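Local coordinates for hypothetical protein PH0832 (Pyrococcus horikoshii, PDB 2P9X), which is of unknown function but binds zinc and consists largely of a Nitrosopumilus output domain, an all-helical unit that assembles with three further copies, at residues 25-30 with 37-42; 29-34 with 50-55. All coordinates share one frame; numbering follows the deposited sequence.

Contact 1 of 2, residues 25-30 with 37-42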
loop_
_atom_site.group_PDB
_atom_site.type_symbol
_atom_site.label_atom_id
_atom_site.label_comp_id
_atom_site.label_asym_id
_atom_site.label_seq_id
_atom_site.Cartn_x
_atom_site.Cartn_y
_atom_site.Cartn_z
ATOM N N ALA A 25 4.134 12.542 -9.062
ATOM C CA ALA A 25 3.476 12.065 -10.276
ATOM C C ALA A 25 2.443 10.988 -9.982
ATOM O O ALA A 25 1.366 10.965 -10.581
ATOM C CB ALA A 25 4.508 11.527 -11.246
ATOM N N VAL A 26 2.772 10.084 -9.067
ATOM C CA VAL A 26 1.855 9.004 -8.729
ATOM C C VAL A 26 0.592 9.518 -8.049
ATOM O O VAL A 26 -0.524 9.172 -8.449
ATOM C CB VAL A 26 2.567 7.957 -7.843
ATOM C CG1 VAL A 26 1.567 6.958 -7.276
ATOM C CG2 VAL A 26 3.616 7.230 -8.683
ATOM N N LEU A 27 0.747 10.347 -7.024
ATOM C CA LEU A 27 -0.438 10.860 -6.347
ATOM C C LEU A 27 -1.258 11.739 -7.289
ATOM O O LEU A 27 -2.482 11.668 -7.298
ATOM C CB LEU A 27 -0.049 11.652 -5.091
ATOM C CG LEU A 27 -1.207 12.259 -4.286
ATOM C CD1 LEU A 27 -2.248 11.205 -3.933
ATOM C CD2 LEU A 27 -0.632 12.887 -3.014
ATOM N N GLU A 28 -0.593 12.560 -8.092
ATOM C CA GLU A 28 -1.331 13.423 -9.007
ATOM C C GLU A 28 -2.088 12.623 -10.063
ATOM O O GLU A 28 -3.191 12.991 -10.451
ATOM C CB GLU A 28 -0.393 14.441 -9.648
ATOM C CG GLU A 28 -0.269 15.680 -8.776
ATOM C CD GLU A 28 0.968 16.491 -9.042
ATOM O OE1 GLU A 28 1.744 16.130 -9.953
ATOM O OE2 GLU A 28 1.175 17.488 -8.314
ATOM N N ALA A 29 -1.511 11.520 -10.520
ATOM C CA ALA A 29 -2.211 10.697 -11.503
ATOM C C ALA A 29 -3.476 10.135 -10.864
ATOM O O ALA A 29 -4.532 10.068 -11.492
ATOM C CB ALA A 29 -1.318 9.559 -11.970
ATOM N N HIS A 30 -3.355 9.711 -9.610
ATOM C CA HIS A 30 -4.480 9.160 -8.866
ATOM C C HIS A 30 -5.580 10.197 -8.651
ATOM O O HIS A 30 -6.751 9.923 -8.887
ATOM C CB HIS A 30 -3.991 8.642 -7.516
ATOM C CG HIS A 30 -5.084 8.143 -6.628
ATOM N ND1 HIS A 30 -5.809 7.003 -6.905
ATOM C CD2 HIS A 30 -5.559 8.614 -5.451
ATOM C CE1 HIS A 30 -6.679 6.791 -5.934
ATOM N NE2 HIS A 30 -6.548 7.755 -5.039
ATOM N N SER A 37 -8.850 16.280 -9.884
ATOM C CA SER A 37 -8.308 17.318 -9.018
ATOM C C SER A 37 -6.802 17.195 -8.879
ATOM O O SER A 37 -6.217 16.166 -9.225
ATOM C CB SER A 37 -8.925 17.222 -7.621
ATOM O OG SER A 37 -10.329 17.400 -7.661
ATOM N N GLY A 38 -6.191 18.258 -8.365
ATOM C CA GLY A 38 -4.758 18.279 -8.127
ATOM C C GLY A 38 -4.508 18.291 -6.628
ATOM O O GLY A 38 -5.445 18.121 -5.839
ATOM N N ILE A 39 -3.256 18.507 -6.232
ATOM C CA ILE A 39 -2.871 18.521 -4.820
ATOM C C ILE A 39 -3.563 19.625 -4.029
ATOM O O ILE A 39 -3.678 19.544 -2.801
ATOM C CB ILE A 39 -1.327 18.665 -4.672
ATOM C CG1 ILE A 39 -0.636 17.435 -5.265
ATOM C CG2 ILE A 39 -0.931 18.786 -3.201
ATOM C CD1 ILE A 39 -0.953 16.155 -4.531
ATOM N N GLU A 40 -4.031 20.650 -4.735
ATOM C CA GLU A 40 -4.717 21.761 -4.080
ATOM C C GLU A 40 -5.990 21.280 -3.381
ATOM O O GLU A 40 -6.598 22.008 -2.596
ATOM C CB GLU A 40 -5.055 22.849 -5.104
ATOM C CG GLU A 40 -5.803 22.356 -6.334
ATOM C CD GLU A 40 -4.892 21.799 -7.428
ATOM O OE1 GLU A 40 -3.691 21.570 -7.168
ATOM O OE2 GLU A 40 -5.389 21.601 -8.557
ATOM N N LEU A 41 -6.400 20.049 -3.676
ATOM C CA LEU A 41 -7.585 19.468 -3.054
ATOM C C LEU A 41 -7.390 19.367 -1.544
ATOM O O LEU A 41 -8.360 19.365 -0.784
ATOM C CB LEU A 41 -7.846 18.065 -3.616
ATOM C CG LEU A 41 -9.056 17.323 -3.042
ATOM C CD1 LEU A 41 -10.338 18.057 -3.424
ATOM C CD2 LEU A 41 -9.086 15.897 -3.583
ATOM N N ALA A 42 -6.133 19.263 -1.112
ATOM C CA ALA A 42 -5.829 19.157 0.313
ATOM C C ALA A 42 -6.385 20.365 1.057
ATOM O O ALA A 42 -6.872 20.242 2.178
ATOM C CB ALA A 42 -4.325 19.047 0.525
HETATM O O HOH W 1 -3.647 15.606 -10.138
HETATM O O HOH W 2 -1.317 18.619 -8.390
#
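I39 reaches from the loop to the side chains of both L27 and E28, crossing each at about a right angle. Its CB carries two branches: CG2 anti to the backbone N, and CG1 beside that N (chi1 -64°), which sends CG1 and then CD1 to helix 23-35. CG1 is met by the carboxylate of E28, whose OE2 stands 3.5 Å from I39 CG1, and by the aliphatic part of the same glutamate at CG. One bond further out, the tip CD1 packs against the isobutyl end of L27, with I39 CD1 3.6 Å from L27 CD2. The isoleucine thus has a polar neighbour along its stem and an apolar one at its end.

No direct hydrogen bond spans the two segments; two waters do that work. One donates to E28 OE2 at 2.7 Å and accepts from I39 N at 2.9 Å, linking the carboxylate to the loop backbone. The other donates both to E28 O and to S37 O. E28 and the nearby E24 are zinc ligands of this protein, although no zinc is bound there to this chain in the model. Beyond the contact, L27 packs on V53 and L56 of helix 46-57. I39 rests on I12 and L16 of helix 3-19 and on L31 of helix 23-35, so the loop before helix 41-44 is packed between these two helices.

Contact 2 of 2, residues 29-34 with 50-55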
loop_
_atom_site.group_PDB
_atom_site.type_symbol
_atom_site.label_atom_id
_atom_site.label_comp_id
_atom_site.label_asym_id
_atom_site.label_seq_id
_atom_site.Cartn_x
_atom_site.Cartn_y
_atom_site.Cartn_z
ATOM N N ALA A 29 -1.511 11.520 -10.520
ATOM C CA ALA A 29 -2.211 10.697 -11.503
ATOM C C ALA A 29 -3.476 10.135 -10.864
ATOM O O ALA A 29 -4.532 10.068 -11.492
ATOM C CB ALA A 29 -1.318 9.559 -11.970
ATOM N N HIS A 30 -3.355 9.711 -9.610
ATOM C CA HIS A 30 -4.480 9.160 -8.866
ATOM C C HIS A 30 -5.580 10.197 -8.651
ATOM O O HIS A 30 -6.751 9.923 -8.887
ATOM C CB HIS A 30 -3.991 8.642 -7.516
ATOM C CG HIS A 30 -5.084 8.143 -6.628
ATOM N ND1 HIS A 30 -5.809 7.003 -6.905
ATOM C CD2 HIS A 30 -5.559 8.614 -5.451
ATOM C CE1 HIS A 30 -6.679 6.791 -5.934
ATOM N NE2 HIS A 30 -6.548 7.755 -5.039
ATOM N N LEU A 31 -5.207 11.393 -8.210
ATOM C CA LEU A 31 -6.210 12.436 -7.972
ATOM C C LEU A 31 -6.874 12.899 -9.256
ATOM O O LEU A 31 -8.056 13.226 -9.267
ATOM C CB LEU A 31 -5.578 13.640 -7.264
ATOM C CG LEU A 31 -5.033 13.364 -5.860
ATOM C CD1 LEU A 31 -4.314 14.615 -5.365
ATOM C CD2 LEU A 31 -6.167 12.976 -4.912
ATOM N N ARG A 32 -6.103 12.942 -10.336
ATOM C CA ARG A 32 -6.622 13.371 -11.632
ATOM C C ARG A 32 -7.641 12.369 -12.149
ATOM O O ARG A 32 -8.740 12.739 -12.569
ATOM C CB ARG A 32 -5.478 13.486 -12.643
ATOM C CG ARG A 32 -5.838 14.182 -13.949
ATOM C CD ARG A 32 -5.473 15.663 -13.895
ATOM N NE ARG A 32 -6.613 16.519 -13.587
ATOM C CZ ARG A 32 -6.516 17.756 -13.110
ATOM N NH1 ARG A 32 -5.328 18.294 -12.874
ATOM N NH2 ARG A 32 -7.611 18.463 -12.889
ATOM N N ALA A 33 -7.274 11.093 -12.113
ATOM C CA ALA A 33 -8.148 10.035 -12.607
ATOM C C ALA A 33 -9.397 9.772 -11.771
ATOM O O ALA A 33 -10.455 9.446 -12.317
ATOM C CB ALA A 33 -7.345 8.738 -12.762
ATOM N N THR A 34 -9.300 9.929 -10.455
ATOM C CA THR A 34 -10.441 9.644 -9.596
ATOM C C THR A 34 -11.304 10.828 -9.185
ATOM O O THR A 34 -12.490 10.653 -8.896
ATOM C CB THR A 34 -9.998 8.898 -8.315
ATOM O OG1 THR A 34 -9.208 9.770 -7.494
ATOM C CG2 THR A 34 -9.169 7.667 -8.682
ATOM N N LYS A 50 -7.830 13.308 2.051
ATOM C CA LYS A 50 -7.412 12.213 2.916
ATOM C C LYS A 50 -8.016 10.900 2.433
ATOM O O LYS A 50 -7.333 9.877 2.373
ATOM C CB LYS A 50 -7.836 12.489 4.362
ATOM C CG LYS A 50 -6.869 13.407 5.091
ATOM C CD LYS A 50 -7.355 13.752 6.496
ATOM C CE LYS A 50 -7.991 12.562 7.189
ATOM N NZ LYS A 50 -7.734 12.569 8.658
ATOM N N GLU A 51 -9.297 10.941 2.082
ATOM C CA GLU A 51 -9.993 9.758 1.590
ATOM C C GLU A 51 -9.308 9.242 0.324
ATOM O O GLU A 51 -9.108 8.039 0.171
ATOM C CB GLU A 51 -11.457 10.099 1.276
ATOM C CG GLU A 51 -12.239 8.958 0.637
ATOM C CD GLU A 51 -13.629 9.375 0.172
ATOM O OE1 GLU A 51 -13.997 10.557 0.353
ATOM O OE2 GLU A 51 -14.352 8.516 -0.380
ATOM N N ALA A 52 -8.945 10.159 -0.571
ATOM C CA ALA A 52 -8.294 9.789 -1.827
ATOM C C ALA A 52 -6.940 9.126 -1.617
ATOM O O ALA A 52 -6.621 8.146 -2.277
ATOM C CB ALA A 52 -8.131 11.018 -2.726
ATOM N N VAL A 53 -6.127 9.666 -0.713
ATOM C CA VAL A 53 -4.824 9.071 -0.455
ATOM C C VAL A 53 -5.008 7.687 0.170
ATOM O O VAL A 53 -4.243 6.762 -0.107
ATOM C CB VAL A 53 -3.981 9.956 0.491
ATOM C CG1 VAL A 53 -2.621 9.317 0.736
ATOM C CG2 VAL A 53 -3.830 11.344 -0.112
ATOM N N SER A 54 -6.023 7.544 1.019
ATOM C CA SER A 54 -6.290 6.260 1.655
ATOM C C SER A 54 -6.668 5.235 0.586
ATOM O O SER A 54 -6.311 4.067 0.689
ATOM C CB SER A 54 -7.426 6.385 2.677
ATOM O OG SER A 54 -7.591 5.165 3.389
ATOM N N LYS A 55 -7.379 5.675 -0.448
ATOM C CA LYS A 55 -7.762 4.752 -1.516
ATOM C C LYS A 55 -6.553 4.330 -2.348
ATOM O O LYS A 55 -6.536 3.253 -2.935
ATOM C CB LYS A 55 -8.829 5.379 -2.412
ATOM C CG LYS A 55 -10.229 5.221 -1.845
ATOM C CD LYS A 55 -11.238 6.101 -2.547
ATOM C CE LYS A 55 -12.615 5.928 -1.919
ATOM N NZ LYS A 55 -13.616 6.850 -2.521
#
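The imidazole of H30 meets helix 46-57 with its edge: K55 CB and A52 O both lie at the edge of the ring, and T34 OG1 sits over one face, 4.1 Å above the centre of the H30 ring. With CG anti to the backbone N (chi1 176°), the ring is carried across to the neighbouring helix, where H30 NE2 donates to A52 O at 2.8 Å. This bond is bent, with an N-H...O angle of 134°; the oxygen is moderately tilted from the ring plane, and the donor approaches from above the carbonyl plane. The other ring nitrogen, ND1, is hydrogen-bonded to Y60 OH of the third subunit, whose ring meets the imidazole steeply, so both nitrogens of this buried ring have partners and its rotation is fixed from two sides. Replacing H30 by a leucine would probably leave A52 O and the Y60 hydroxyl of the third subunit without these mates.

T34 OG1 also donates to H30 O at 2.8 Å, from the opposite face of that carbonyl to T34 N, so two donors grip one oxygen. Next to the polar link, L31 CD2 touches A52 CB at 3.5 Å, an apolar contact beside it. K55 NZ turns back along its own helix to a salt bridge with E51 OE2, 2.8 Å away.

The short segments approach to 10.3 Å between axes at 109°, a steep helix-helix crossing of an all-helical fold. Its histidine-to-carbonyl bond joins two helices of one chain at an interface with another subunit.

Helix 3-19 comes first and later receives the loop of contact 1. Helix 23-35 supplies one side of both contacts, which share A29 and H30. The chain turns back after it, and contact 1 closes this short loop with six residues between its segments. Running on through helix 41-44 into helix 46-57, the chain returns at contact 2, which closes a wider loop of 15 intervening residues. The 37-42 segment of contact 1 lies inside that wider loop, so the loops cross rather than nest. With centres about 7 Å apart, the contacts meet: S37 N lies 3.2 Å from L31 O, a probable hydrogen bond. Together they tie helix 23-35 to the loop and to helix 46-57.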